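Local structure of L-threonine dehydrogenase (Flavobacterium frigidimaris, 2YY7) at residues 182-187 with 274-279; 200-205 with 264-269; 206-211 with 246-251. The protein probably catalyses the NAD-dependent oxidation of L-threonine at its 3-hydroxyl group, as a member of the NAD(P)-dependent epimerase/dehydratase family. One frame throughout, in Å; residues are numbered along the deposited sequence.

The three contacts touch one another on one side of the protein's centre, with centres 11 to 14 Å apart. Contact 1 lies nearest the cofactor: the side chain of T185 comes within about 4 Å of the bound NAD. Contact 3 touches contact 1 through M211, whose CE lies 3.3 Å from W279 CE3 and 3.6 Å from T185 CG2. Contact 2, a two-stranded parallel sheet, is the outermost; the side chain of F204 is about 11 Å from NAD. Y267 of contact 2 packs against S207, P249 and T250 of contact 3, and Y187 of contact 1 reaches both other contacts. In sequence, contact 3 is nested within contact 2, and contact 2 within contact 1.

Contact 1 of 3, residues 182-187 with 274-279; sequences GGTTDY and KIADSW
The loop 182-187, which leads into helix 187-197, meets residues of helix 272-276 and the type I beta turn A276-W279. The backbones stay apart, the closest CA atoms being those of T184 and A276 at 6.6 Å, and no hydrogen bond crosses between the segments. Within 274-279, W279 N bonds to A276 O and closes the turn that brings W279 back toward the loop. I275 O receives both S278 N and S278 OG, the hydroxyl lying in the carbonyl plane on a lone pair, and these two bonds fasten S278.

T184 carries the contact, with each branch meeting a different residue. Its chi1 of -59° sets OG1 beside the backbone N and CG2 anti to it, toward A276, where CG2 lies 3.9 Å from A276 CB. OG1 lies against the aliphatic I275, only 3.2 Å from its CG2, while CB sits 3.6 Å from W279 CH2 in an approach oblique to the indole. I275 CG2 in turn rests over one face of that ring, 3.3 Å above its plane and offset toward the rim. T185 comes to the ring differently: its CG2 meets the indole edge near the ring plane, 4.2 Å from CZ3, the two side chains crossing at about a right angle.

The polar ends of both threonines are satisfied outside the two segments. T184 OG1 is hydrogen-bonded to S80 OG, and T185 OG1 to a bound glycerol, probably from the crystallisation liquor, beside the NAD pocket. Every residue that touches here is buried, and the contact rests on van der Waals packing of methyls, the indole and the T184 hydroxyl oxygen, whereas the hydrogen bonds of the T184 and T185 hydroxyls go to S80 and to glycerol.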
ATOM      1  N   GLY A 182     -11.117 -15.848  11.577  1.00 13.74           N
ATOM      2  CA  GLY A 182     -11.946 -14.681  11.346  1.00 14.84           C
ATOM      3  C   GLY A 182     -11.768 -14.041   9.987  1.00 15.07           C
ATOM      4  O   GLY A 182     -11.687 -12.819   9.877  1.00 15.92           O
ATOM      5  N   GLY A 183     -11.697 -14.864   8.950  1.00 15.39           N
ATOM      6  CA  GLY A 183     -11.563 -14.343   7.603  1.00 15.60           C
ATOM      7  C   GLY A 183     -12.971 -14.163   7.070  1.00 15.63           C
ATOM      8  O   GLY A 183     -13.934 -14.508   7.753  1.00 17.05           O
ATOM      9  N   THR A 184     -13.104 -13.631   5.862  1.00 13.96           N
ATOM     10  CA  THR A 184     -14.425 -13.420   5.278  1.00 13.02           C
ATOM     11  C   THR A 184     -14.945 -14.693   4.615  1.00 12.89           C
ATOM     12  O   THR A 184     -16.138 -14.825   4.342  1.00 12.97           O
ATOM     13  CB  THR A 184     -14.384 -12.285   4.234  1.00 12.98           C
ATOM     14  OG1 THR A 184     -13.939 -11.077   4.863  1.00 11.98           O
ATOM     15  CG2 THR A 184     -15.753 -12.056   3.641  1.00 12.56           C
ATOM     16  N   THR A 185     -14.039 -15.634   4.368  1.00 12.34           N
ATOM     17  CA  THR A 185     -14.385 -16.897   3.727  1.00 11.66           C
ATOM     18  C   THR A 185     -14.630 -18.025   4.729  1.00 12.08           C
ATOM     19  O   THR A 185     -14.862 -19.171   4.340  1.00 11.71           O
ATOM     20  CB  THR A 185     -13.257 -17.326   2.764  1.00 12.18           C
ATOM     21  OG1 THR A 185     -12.002 -17.313   3.457  1.00 10.62           O
ATOM     22  CG2 THR A 185     -13.172 -16.371   1.582  1.00  9.77           C
ATOM     23  N   ASP A 186     -14.591 -17.702   6.018  1.00 11.73           N
ATOM     24  CA  ASP A 186     -14.774 -18.702   7.064  1.00 11.97           C
ATOM     25  C   ASP A 186     -16.077 -19.504   6.997  1.00 12.07           C
ATOM     26  O   ASP A 186     -16.167 -20.582   7.585  1.00 11.94           O
ATOM     27  CB  ASP A 186     -14.642 -18.043   8.440  1.00 12.34           C
ATOM     28  CG  ASP A 186     -13.232 -17.527   8.713  1.00 15.87           C
ATOM     29  OD1 ASP A 186     -12.381 -17.553   7.795  1.00 20.38           O
ATOM     30  OD2 ASP A 186     -12.976 -17.094   9.852  1.00 14.97           O
ATOM     31  N   TYR A 187     -17.078 -18.999   6.280  1.00 11.56           N
ATOM     32  CA  TYR A 187     -18.346 -19.721   6.184  1.00 11.54           C
ATOM     33  C   TYR A 187     -18.153 -21.088   5.527  1.00 11.09           C
ATOM     34  O   TYR A 187     -18.903 -22.022   5.807  1.00 10.25           O
ATOM     35  CB  TYR A 187     -19.386 -18.925   5.380  1.00 11.24           C
ATOM     36  CG  TYR A 187     -19.382 -19.238   3.900  1.00 12.10           C
ATOM     37  CD1 TYR A 187     -18.576 -18.525   3.014  1.00 12.97           C
ATOM     38  CD2 TYR A 187     -20.150 -20.290   3.389  1.00 14.05           C
ATOM     39  CE1 TYR A 187     -18.534 -18.851   1.652  1.00 11.06           C
ATOM     40  CE2 TYR A 187     -20.108 -20.627   2.033  1.00 11.93           C
ATOM     41  CZ  TYR A 187     -19.298 -19.902   1.175  1.00 14.01           C
ATOM     42  OH  TYR A 187     -19.241 -20.244  -0.161  1.00 12.32           O
ATOM     43  N   LYS A 274     -19.986  -7.129   2.755  1.00 12.84           N
ATOM     44  CA  LYS A 274     -19.410  -5.941   2.136  1.00 14.14           C
ATOM     45  C   LYS A 274     -17.945  -6.169   1.775  1.00 12.92           C
ATOM     46  O   LYS A 274     -17.442  -5.607   0.804  1.00 14.07           O
ATOM     47  CB  LYS A 274     -19.556  -4.737   3.075  1.00 13.11           C
ATOM     48  CG  LYS A 274     -21.017  -4.332   3.309  1.00 16.95           C
ATOM     49  CD  LYS A 274     -21.159  -3.113   4.216  1.00 16.88           C
ATOM     50  CE  LYS A 274     -20.698  -3.398   5.641  1.00 18.97           C
ATOM     51  NZ  LYS A 274     -20.963  -2.230   6.545  1.00 20.03           N
ATOM     52  N   ILE A 275     -17.259  -6.991   2.562  1.00 12.57           N
ATOM     53  CA  ILE A 275     -15.861  -7.291   2.284  1.00 10.66           C
ATOM     54  C   ILE A 275     -15.822  -8.188   1.051  1.00 10.89           C
ATOM     55  O   ILE A 275     -15.094  -7.921   0.094  1.00 10.03           O
ATOM     56  CB  ILE A 275     -15.190  -8.042   3.462  1.00 10.54           C
ATOM     57  CG1 ILE A 275     -15.212  -7.174   4.724  1.00  9.00           C
ATOM     58  CG2 ILE A 275     -13.766  -8.423   3.085  1.00 11.55           C
ATOM     59  CD1 ILE A 275     -14.585  -7.825   5.940  1.00 10.24           C
ATOM     60  N   ALA A 276     -16.610  -9.260   1.090  1.00 10.30           N
ATOM     61  CA  ALA A 276     -16.684 -10.211  -0.013  1.00 10.97           C
ATOM     62  C   ALA A 276     -17.034  -9.540  -1.341  1.00 11.30           C
ATOM     63  O   ALA A 276     -16.459  -9.873  -2.378  1.00 12.07           O
ATOM     64  CB  ALA A 276     -17.707 -11.299   0.306  1.00 10.19           C
ATOM     65  N   ASP A 277     -17.981  -8.606  -1.316  1.00 11.38           N
ATOM     66  CA  ASP A 277     -18.377  -7.921  -2.541  1.00 12.78           C
ATOM     67  C   ASP A 277     -17.249  -7.081  -3.142  1.00 12.64           C
ATOM     68  O   ASP A 277     -17.304  -6.724  -4.315  1.00 13.06           O
ATOM     69  CB  ASP A 277     -19.603  -7.032  -2.305  1.00 13.38           C
ATOM     70  CG  ASP A 277     -20.863  -7.836  -2.002  1.00 16.44           C
ATOM     71  OD1 ASP A 277     -20.990  -8.975  -2.500  1.00 19.49           O
ATOM     72  OD2 ASP A 277     -21.734  -7.318  -1.278  1.00 19.62           O
ATOM     73  N   SER A 278     -16.224  -6.769  -2.349  1.00 12.35           N
ATOM     74  CA  SER A 278     -15.108  -5.981  -2.866  1.00 11.76           C
ATOM     75  C   SER A 278     -13.996  -6.875  -3.425  1.00 12.63           C
ATOM     76  O   SER A 278     -12.986  -6.373  -3.923  1.00 12.44           O
ATOM     77  CB  SER A 278     -14.533  -5.070  -1.779  1.00 11.32           C
ATOM     78  OG  SER A 278     -13.705  -5.791  -0.888  1.00 10.26           O
ATOM     79  N   TRP A 279     -14.182  -8.193  -3.348  1.00 11.22           N
ATOM     80  CA  TRP A 279     -13.182  -9.134  -3.856  1.00 11.16           C
ATOM     81  C   TRP A 279     -13.611  -9.825  -5.147  1.00 11.67           C
ATOM     82  O   TRP A 279     -14.796  -9.869  -5.476  1.00 10.72           O
ATOM     83  CB  TRP A 279     -12.881 -10.234  -2.832  1.00 10.81           C
ATOM     84  CG  TRP A 279     -12.290  -9.781  -1.547  1.00  9.45           C
ATOM     85  CD1 TRP A 279     -11.777  -8.547  -1.257  1.00  9.96           C
ATOM     86  CD2 TRP A 279     -12.116 -10.576  -0.371  1.00 11.18           C
ATOM     87  NE1 TRP A 279     -11.293  -8.529   0.030  1.00  9.79           N
ATOM     88  CE2 TRP A 279     -11.489  -9.762   0.596  1.00 11.20           C
ATOM     89  CE3 TRP A 279     -12.429 -11.903  -0.040  1.00 10.45           C
ATOM     90  CZ2 TRP A 279     -11.168 -10.230   1.874  1.00  9.15           C
ATOM     91  CZ3 TRP A 279     -12.108 -12.370   1.233  1.00  9.37           C
ATOM     92  CH2 TRP A 279     -11.485 -11.534   2.172  1.00 11.14           C
TER

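Contact 2 of 3, residues 200-205 with 264-269; sequences KYECFL and TITYEP
C203, E268 and T264 lose the most surface to this pairing of two parallel strands, 200-203 and 264-267, whose axes pass 4.7 Å apart at 17°. C203 is gripped through its backbone: its N gives a bond to T266 O, and its O receives E268 N at 2.8 Å. Two further bonds, Y201 N to T264 O and T266 N to Y201 O, complete the alternating pattern of a parallel pair, K200 to C203 lying beside T264 to Y267 in turn.

The CB of C203 meets Y267 CD1 at 3.6 Å and I265 CD1 at 4.0 Å. Its sulfur, set anti to the backbone N (chi1 -165°), makes an oblique sulfur-aromatic contact, 5.3 Å from the Y267 ring centroid. The edge of that ring also meets L205 O, with CD1 at 3.3 Å. Y201 and I265 lie side by side on the same face of the sheet as C203.

The other face, with K200, E202, T264 and T266, is polar and largely exposed. T264 OG1 sits against K200 CB at 3.5 Å. E268, just past the strand, stretches its extended chain back toward E202, bringing OE1 within 3.7 Å of E202 OE2. This approach of like charges, with the carboxylate planes turned 38° apart, is eased by a water that donates to E202 OE2 and to E268 OE2; it might nevertheless raise the proton affinity of either group.

The Y201 and C203 face is covered from the interior by helix 187-197, through Y187 and I191, and by P249 and A253 of helix 249-257, while the L205 side chain packs on R272 and Q273 of helix 272-276.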
ATOM      1  N   LYS A 200     -28.068 -28.160   9.671  1.00 21.55           N
ATOM      2  CA  LYS A 200     -28.571 -26.895   9.140  1.00 22.77           C
ATOM      3  C   LYS A 200     -27.537 -25.808   9.424  1.00 21.01           C
ATOM      4  O   LYS A 200     -26.747 -25.924  10.359  1.00 21.64           O
ATOM      5  CB  LYS A 200     -29.917 -26.529   9.777  1.00 22.56           C
ATOM      6  CG  LYS A 200     -29.877 -26.336  11.280  1.00 24.90           C
ATOM      7  CD  LYS A 200     -31.263 -26.025  11.832  1.00 26.50           C
ATOM      8  CE  LYS A 200     -32.262 -27.129  11.492  1.00 32.99           C
ATOM      9  NZ  LYS A 200     -33.626 -26.845  12.027  1.00 35.89           N
ATOM     10  N   TYR A 201     -27.544 -24.753   8.617  1.00 19.61           N
ATOM     11  CA  TYR A 201     -26.577 -23.678   8.789  1.00 17.15           C
ATOM     12  C   TYR A 201     -27.131 -22.321   8.370  1.00 17.03           C
ATOM     13  O   TYR A 201     -27.897 -22.218   7.412  1.00 16.84           O
ATOM     14  CB  TYR A 201     -25.316 -23.992   7.967  1.00 16.73           C
ATOM     15  CG  TYR A 201     -24.256 -22.901   7.956  1.00 14.07           C
ATOM     16  CD1 TYR A 201     -23.745 -22.419   6.750  1.00 14.36           C
ATOM     17  CD2 TYR A 201     -23.766 -22.355   9.143  1.00 10.08           C
ATOM     18  CE1 TYR A 201     -22.776 -21.423   6.721  1.00 11.49           C
ATOM     19  CE2 TYR A 201     -22.791 -21.353   9.129  1.00 12.80           C
ATOM     20  CZ  TYR A 201     -22.302 -20.891   7.911  1.00 13.48           C
ATOM     21  OH  TYR A 201     -21.359 -19.893   7.876  1.00 13.17           O
ATOM     22  N   GLU A 202     -26.749 -21.288   9.111  1.00 15.91           N
ATOM     23  CA  GLU A 202     -27.152 -19.929   8.798  1.00 16.92           C
ATOM     24  C   GLU A 202     -25.882 -19.237   8.303  1.00 14.63           C
ATOM     25  O   GLU A 202     -24.996 -18.897   9.084  1.00 15.94           O
ATOM     26  CB  GLU A 202     -27.728 -19.241  10.039  1.00 16.26           C
ATOM     27  CG  GLU A 202     -29.065 -19.848  10.485  1.00 21.66           C
ATOM     28  CD  GLU A 202     -29.720 -19.087  11.627  1.00 20.66           C
ATOM     29  OE1 GLU A 202     -30.852 -19.446  12.012  1.00 24.84           O
ATOM     30  OE2 GLU A 202     -29.105 -18.133  12.141  1.00 25.51           O
ATOM     31  N   CYS A 203     -25.809 -19.059   6.988  1.00 14.43           N
ATOM     32  CA  CYS A 203     -24.663 -18.458   6.308  1.00 14.24           C
ATOM     33  C   CYS A 203     -24.580 -16.932   6.434  1.00 15.31           C
ATOM     34  O   CYS A 203     -25.588 -16.241   6.283  1.00 16.05           O
ATOM     35  CB  CYS A 203     -24.725 -18.850   4.831  1.00 14.62           C
ATOM     36  SG  CYS A 203     -23.218 -18.593   3.892  1.00 12.93           S
ATOM     37  N   PHE A 204     -23.384 -16.404   6.693  1.00 13.73           N
ATOM     38  CA  PHE A 204     -23.224 -14.960   6.826  1.00 13.65           C
ATOM     39  C   PHE A 204     -22.909 -14.227   5.516  1.00 13.51           C
ATOM     40  O   PHE A 204     -22.529 -13.054   5.525  1.00 13.46           O
ATOM     41  CB  PHE A 204     -22.178 -14.624   7.904  1.00 13.05           C
ATOM     42  CG  PHE A 204     -20.784 -15.101   7.596  1.00 12.08           C
ATOM     43  CD1 PHE A 204     -20.003 -14.453   6.644  1.00 10.59           C
ATOM     44  CD2 PHE A 204     -20.229 -16.168   8.304  1.00 11.69           C
ATOM     45  CE1 PHE A 204     -18.687 -14.854   6.405  1.00 11.38           C
ATOM     46  CE2 PHE A 204     -18.915 -16.577   8.072  1.00 12.32           C
ATOM     47  CZ  PHE A 204     -18.142 -15.919   7.123  1.00  9.00           C
ATOM     48  N   LEU A 205     -23.087 -14.927   4.401  1.00 13.86           N
ATOM     49  CA  LEU A 205     -22.879 -14.377   3.061  1.00 14.87           C
ATOM     50  C   LEU A 205     -24.076 -14.821   2.210  1.00 15.38           C
ATOM     51  O   LEU A 205     -24.602 -15.914   2.418  1.00 15.61           O
ATOM     52  CB  LEU A 205     -21.583 -14.921   2.457  1.00 14.62           C
ATOM     53  CG  LEU A 205     -20.395 -13.971   2.261  1.00 16.88           C
ATOM     54  CD1 LEU A 205     -20.208 -13.050   3.460  1.00 13.43           C
ATOM     55  CD2 LEU A 205     -19.150 -14.806   2.012  1.00 13.63           C
ATOM     56  N   THR A 264     -30.025 -28.306   5.444  1.00 18.82           N
ATOM     57  CA  THR A 264     -30.710 -27.123   4.942  1.00 19.84           C
ATOM     58  C   THR A 264     -29.876 -25.887   5.253  1.00 19.32           C
ATOM     59  O   THR A 264     -29.122 -25.864   6.226  1.00 20.00           O
ATOM     60  CB  THR A 264     -32.102 -26.960   5.578  1.00 19.88           C
ATOM     61  OG1 THR A 264     -31.972 -26.860   7.000  1.00 23.19           O
ATOM     62  CG2 THR A 264     -32.986 -28.148   5.227  1.00 21.10           C
ATOM     63  N   ILE A 265     -30.017 -24.855   4.430  1.00 19.41           N
ATOM     64  CA  ILE A 265     -29.252 -23.634   4.624  1.00 18.81           C
ATOM     65  C   ILE A 265     -30.070 -22.374   4.370  1.00 19.22           C
ATOM     66  O   ILE A 265     -30.842 -22.301   3.414  1.00 18.11           O
ATOM     67  CB  ILE A 265     -28.013 -23.623   3.695  1.00 19.48           C
ATOM     68  CG1 ILE A 265     -27.154 -22.380   3.958  1.00 18.81           C
ATOM     69  CG2 ILE A 265     -28.456 -23.656   2.237  1.00 18.91           C
ATOM     70  CD1 ILE A 265     -25.838 -22.378   3.192  1.00 18.21           C
ATOM     71  N   THR A 266     -29.906 -21.391   5.249  1.00 19.24           N
ATOM     72  CA  THR A 266     -30.585 -20.110   5.120  1.00 19.95           C
ATOM     73  C   THR A 266     -29.472 -19.066   5.047  1.00 19.16           C
ATOM     74  O   THR A 266     -28.352 -19.321   5.491  1.00 19.35           O
ATOM     75  CB  THR A 266     -31.513 -19.826   6.320  1.00 20.10           C
ATOM     76  OG1 THR A 266     -30.767 -19.904   7.540  1.00 21.92           O
ATOM     77  CG2 THR A 266     -32.651 -20.841   6.355  1.00 20.72           C
ATOM     78  N   TYR A 267     -29.780 -17.899   4.496  1.00 18.09           N
ATOM     79  CA  TYR A 267     -28.777 -16.855   4.316  1.00 17.19           C
ATOM     80  C   TYR A 267     -29.063 -15.547   5.058  1.00 17.52           C
ATOM     81  O   TYR A 267     -30.073 -14.886   4.811  1.00 17.40           O
ATOM     82  CB  TYR A 267     -28.624 -16.596   2.814  1.00 15.90           C
ATOM     83  CG  TYR A 267     -28.218 -17.838   2.039  1.00 16.14           C
ATOM     84  CD1 TYR A 267     -26.882 -18.233   1.972  1.00 17.23           C
ATOM     85  CD2 TYR A 267     -29.174 -18.649   1.420  1.00 16.31           C
ATOM     86  CE1 TYR A 267     -26.503 -19.401   1.316  1.00 16.88           C
ATOM     87  CE2 TYR A 267     -28.805 -19.826   0.760  1.00 14.98           C
ATOM     88  CZ  TYR A 267     -27.465 -20.194   0.716  1.00 14.60           C
ATOM     89  OH  TYR A 267     -27.078 -21.363   0.094  1.00 14.45           O
ATOM     90  N   GLU A 268     -28.161 -15.177   5.964  1.00 17.39           N
ATOM     91  CA  GLU A 268     -28.307 -13.947   6.737  1.00 16.92           C
ATOM     92  C   GLU A 268     -27.008 -13.147   6.695  1.00 15.95           C
ATOM     93  O   GLU A 268     -26.261 -13.096   7.674  1.00 16.50           O
ATOM     94  CB  GLU A 268     -28.681 -14.279   8.184  1.00 17.24           C
ATOM     95  CG  GLU A 268     -29.941 -15.128   8.297  1.00 17.87           C
ATOM     96  CD  GLU A 268     -30.364 -15.382   9.730  1.00 19.06           C
ATOM     97  OE1 GLU A 268     -31.308 -16.177   9.931  1.00 25.32           O
ATOM     98  OE2 GLU A 268     -29.762 -14.787  10.651  1.00 22.58           O
ATOM     99  N   PRO A 269     -26.727 -12.501   5.551  1.00 15.74           N
ATOM    100  CA  PRO A 269     -25.525 -11.690   5.324  1.00 15.25           C
ATOM    101  C   PRO A 269     -25.305 -10.591   6.357  1.00 15.03           C
ATOM    102  O   PRO A 269     -26.245  -9.896   6.736  1.00 14.68           O
ATOM    103  CB  PRO A 269     -25.760 -11.106   3.931  1.00 16.22           C
ATOM    104  CG  PRO A 269     -26.640 -12.117   3.274  1.00 16.06           C
ATOM    105  CD  PRO A 269     -27.608 -12.462   4.370  1.00 15.57           C
TER
HETATM  106  O   HOH W   1     -30.378 -16.217  13.278  1.00 21.44           O

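Contact 3 of 3, residues 206-211 with 246-251; sequences SSETKM and SFTPTE
A capping box begins helix 249-257, and the loop 206-211 wraps round this helix start and the strand before it. S207 O is the hub: it accepts T250 N, from the first turn of the helix, at 3.2 Å in the carbonyl plane and on a lone pair. T250 OG1 lies 3.0 Å from the same oxygen and 2.8 Å from E208 OE2. P249 adds its ring, CD being 3.0 Å from S207 O and CG facing S206 O.

E208 points away from the helix at its CB, but a bend at chi2 (-49°) folds the chain back so that OE2 comes to T250 OG1. OE2 also accepts S207 OG, on the anti side of the carboxylate, while OE1 is joined to T248 OG1 through a water.

In the box itself T248, the N-cap residue, accepts E251 N on OG1, and E251 OE1 accepts T248 N on its anti side at 2.8 Å. T248 CG2, anti to the carbonyl carbon, packs on K210 CB at 3.7 Å. Here the loop turns into strand 211-215, which lies between 164-174 and 245-247 in the mixed sheet of this Rossmann-type fold: M211 and F247 form an antiparallel hydrogen-bonded pair, M211 N bonding to F247 O and F247 N to M211 O. A second water donates to both T209 O and F247 O. Beyond the pair, K210 runs extended as far as CE and bends at chi4, bringing NZ 3.5 Å from S246 CB, whereas S246 OG turns to A281 O.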
ATOM      1  N   SER A 206     -24.504 -13.981   1.266  1.00 15.65           N
ATOM      2  CA  SER A 206     -25.641 -14.314   0.404  1.00 15.75           C
ATOM      3  C   SER A 206     -25.313 -15.496  -0.512  1.00 16.02           C
ATOM      4  O   SER A 206     -24.157 -15.708  -0.884  1.00 15.76           O
ATOM      5  CB  SER A 206     -26.078 -13.090  -0.415  1.00 15.34           C
ATOM      6  OG  SER A 206     -24.995 -12.519  -1.121  1.00 15.63           O
ATOM      7  N   SER A 207     -26.353 -16.242  -0.885  1.00 15.40           N
ATOM      8  CA  SER A 207     -26.232 -17.458  -1.688  1.00 15.12           C
ATOM      9  C   SER A 207     -25.377 -17.485  -2.950  1.00 15.64           C
ATOM     10  O   SER A 207     -24.740 -18.500  -3.227  1.00 15.85           O
ATOM     11  CB  SER A 207     -27.631 -17.998  -2.029  1.00 15.78           C
ATOM     12  OG  SER A 207     -28.240 -17.272  -3.081  1.00 15.62           O
ATOM     13  N   GLU A 208     -25.352 -16.401  -3.719  1.00 15.89           N
ATOM     14  CA  GLU A 208     -24.573 -16.395  -4.953  1.00 15.29           C
ATOM     15  C   GLU A 208     -23.238 -15.648  -4.875  1.00 15.29           C
ATOM     16  O   GLU A 208     -22.708 -15.213  -5.896  1.00 14.97           O
ATOM     17  CB  GLU A 208     -25.410 -15.815  -6.099  1.00 16.93           C
ATOM     18  CG  GLU A 208     -26.785 -16.460  -6.269  1.00 18.97           C
ATOM     19  CD  GLU A 208     -26.732 -17.979  -6.282  1.00 23.30           C
ATOM     20  OE1 GLU A 208     -26.025 -18.547  -7.141  1.00 24.25           O
ATOM     21  OE2 GLU A 208     -27.404 -18.606  -5.428  1.00 24.87           O
ATOM     22  N   THR A 209     -22.696 -15.503  -3.669  1.00 14.54           N
ATOM     23  CA  THR A 209     -21.420 -14.817  -3.474  1.00 13.63           C
ATOM     24  C   THR A 209     -20.284 -15.746  -3.903  1.00 13.34           C
ATOM     25  O   THR A 209     -19.782 -16.544  -3.107  1.00 12.89           O
ATOM     26  CB  THR A 209     -21.239 -14.422  -1.994  1.00 13.46           C
ATOM     27  OG1 THR A 209     -22.342 -13.605  -1.586  1.00 14.18           O
ATOM     28  CG2 THR A 209     -19.947 -13.646  -1.791  1.00 10.29           C
ATOM     29  N   LYS A 210     -19.893 -15.645  -5.171  1.00 12.36           N
ATOM     30  CA  LYS A 210     -18.832 -16.480  -5.724  1.00 12.77           C
ATOM     31  C   LYS A 210     -17.462 -15.982  -5.279  1.00 12.54           C
ATOM     32  O   LYS A 210     -17.146 -14.802  -5.416  1.00 12.14           O
ATOM     33  CB  LYS A 210     -18.928 -16.480  -7.251  1.00 12.70           C
ATOM     34  CG  LYS A 210     -17.968 -17.414  -7.961  1.00 13.40           C
ATOM     35  CD  LYS A 210     -18.190 -17.330  -9.462  1.00 16.83           C
ATOM     36  CE  LYS A 210     -17.165 -18.143 -10.226  1.00 20.87           C
ATOM     37  NZ  LYS A 210     -17.195 -19.564  -9.786  1.00 30.64           N
ATOM     38  N   MET A 211     -16.649 -16.887  -4.742  1.00 11.43           N
ATOM     39  CA  MET A 211     -15.322 -16.514  -4.263  1.00 12.05           C
ATOM     40  C   MET A 211     -14.264 -17.554  -4.581  1.00 10.48           C
ATOM     41  O   MET A 211     -14.581 -18.719  -4.834  1.00  9.65           O
ATOM     42  CB  MET A 211     -15.345 -16.316  -2.746  1.00 11.20           C
ATOM     43  CG  MET A 211     -16.354 -15.292  -2.255  1.00 11.62           C
ATOM     44  SD  MET A 211     -16.327 -15.193  -0.448  1.00 16.89           S
ATOM     45  CE  MET A 211     -15.067 -13.950  -0.220  1.00 10.08           C
ATOM     46  N   SER A 246     -13.443 -22.036  -7.073  1.00 15.09           N
ATOM     47  CA  SER A 246     -14.291 -20.852  -7.033  1.00 13.92           C
ATOM     48  C   SER A 246     -15.697 -21.422  -6.990  1.00 13.79           C
ATOM     49  O   SER A 246     -16.074 -22.233  -7.844  1.00 12.99           O
ATOM     50  CB  SER A 246     -14.113 -19.970  -8.280  1.00 15.40           C
ATOM     51  OG  SER A 246     -13.019 -19.074  -8.133  1.00 17.19           O
ATOM     52  N   PHE A 247     -16.454 -21.032  -5.971  1.00 12.93           N
ATOM     53  CA  PHE A 247     -17.818 -21.507  -5.809  1.00 11.79           C
ATOM     54  C   PHE A 247     -18.638 -20.565  -4.939  1.00 12.43           C
ATOM     55  O   PHE A 247     -18.096 -19.700  -4.256  1.00 11.47           O
ATOM     56  CB  PHE A 247     -17.818 -22.931  -5.217  1.00 12.06           C
ATOM     57  CG  PHE A 247     -17.158 -23.049  -3.851  1.00  9.56           C
ATOM     58  CD1 PHE A 247     -17.795 -22.578  -2.702  1.00 11.58           C
ATOM     59  CD2 PHE A 247     -15.915 -23.662  -3.719  1.00 11.21           C
ATOM     60  CE1 PHE A 247     -17.202 -22.720  -1.436  1.00 10.41           C
ATOM     61  CE2 PHE A 247     -15.308 -23.811  -2.460  1.00 10.19           C
ATOM     62  CZ  PHE A 247     -15.957 -23.337  -1.317  1.00 12.53           C
ATOM     63  N   THR A 248     -19.954 -20.728  -4.987  1.00 12.89           N
ATOM     64  CA  THR A 248     -20.876 -19.912  -4.207  1.00 12.88           C
ATOM     65  C   THR A 248     -21.363 -20.742  -3.028  1.00 12.71           C
ATOM     66  O   THR A 248     -21.146 -21.955  -2.981  1.00 13.23           O
ATOM     67  CB  THR A 248     -22.121 -19.539  -5.035  1.00 13.23           C
ATOM     68  OG1 THR A 248     -22.780 -20.744  -5.445  1.00 14.72           O
ATOM     69  CG2 THR A 248     -21.742 -18.730  -6.269  1.00 11.92           C
ATOM     70  N   PRO A 249     -22.014 -20.099  -2.049  1.00 12.65           N
ATOM     71  CA  PRO A 249     -22.514 -20.858  -0.902  1.00 12.11           C
ATOM     72  C   PRO A 249     -23.523 -21.905  -1.383  1.00 12.83           C
ATOM     73  O   PRO A 249     -23.544 -23.031  -0.885  1.00 12.22           O
ATOM     74  CB  PRO A 249     -23.154 -19.781  -0.035  1.00 11.79           C
ATOM     75  CG  PRO A 249     -22.258 -18.600  -0.286  1.00 12.07           C
ATOM     76  CD  PRO A 249     -22.075 -18.649  -1.788  1.00 11.97           C
ATOM     77  N   THR A 250     -24.347 -21.531  -2.363  1.00 13.02           N
ATOM     78  CA  THR A 250     -25.345 -22.451  -2.905  1.00 13.52           C
ATOM     79  C   THR A 250     -24.664 -23.716  -3.412  1.00 14.22           C
ATOM     80  O   THR A 250     -25.127 -24.831  -3.149  1.00 13.40           O
ATOM     81  CB  THR A 250     -26.140 -21.822  -4.080  1.00 13.62           C
ATOM     82  OG1 THR A 250     -26.844 -20.663  -3.622  1.00 12.62           O
ATOM     83  CG2 THR A 250     -27.149 -22.820  -4.640  1.00 13.71           C
ATOM     84  N   GLU A 251     -23.553 -23.551  -4.124  1.00 13.11           N
ATOM     85  CA  GLU A 251     -22.843 -24.704  -4.664  1.00 14.98           C
ATOM     86  C   GLU A 251     -22.209 -25.595  -3.594  1.00 14.52           C
ATOM     87  O   GLU A 251     -22.323 -26.817  -3.674  1.00 15.39           O
ATOM     88  CB  GLU A 251     -21.775 -24.254  -5.671  1.00 13.96           C
ATOM     89  CG  GLU A 251     -22.350 -23.480  -6.858  1.00 16.76           C
ATOM     90  CD  GLU A 251     -21.280 -22.906  -7.778  1.00 18.50           C
ATOM     91  OE1 GLU A 251     -20.361 -22.221  -7.280  1.00 18.29           O
ATOM     92  OE2 GLU A 251     -21.365 -23.127  -9.004  1.00 23.95           O
TER
HETATM   93  O   HOH W   2     -24.674 -20.830  -7.206  1.00 17.49           O
HETATM   94  O   HOH W   3     -18.208 -18.472  -1.894  1.00 10.86           O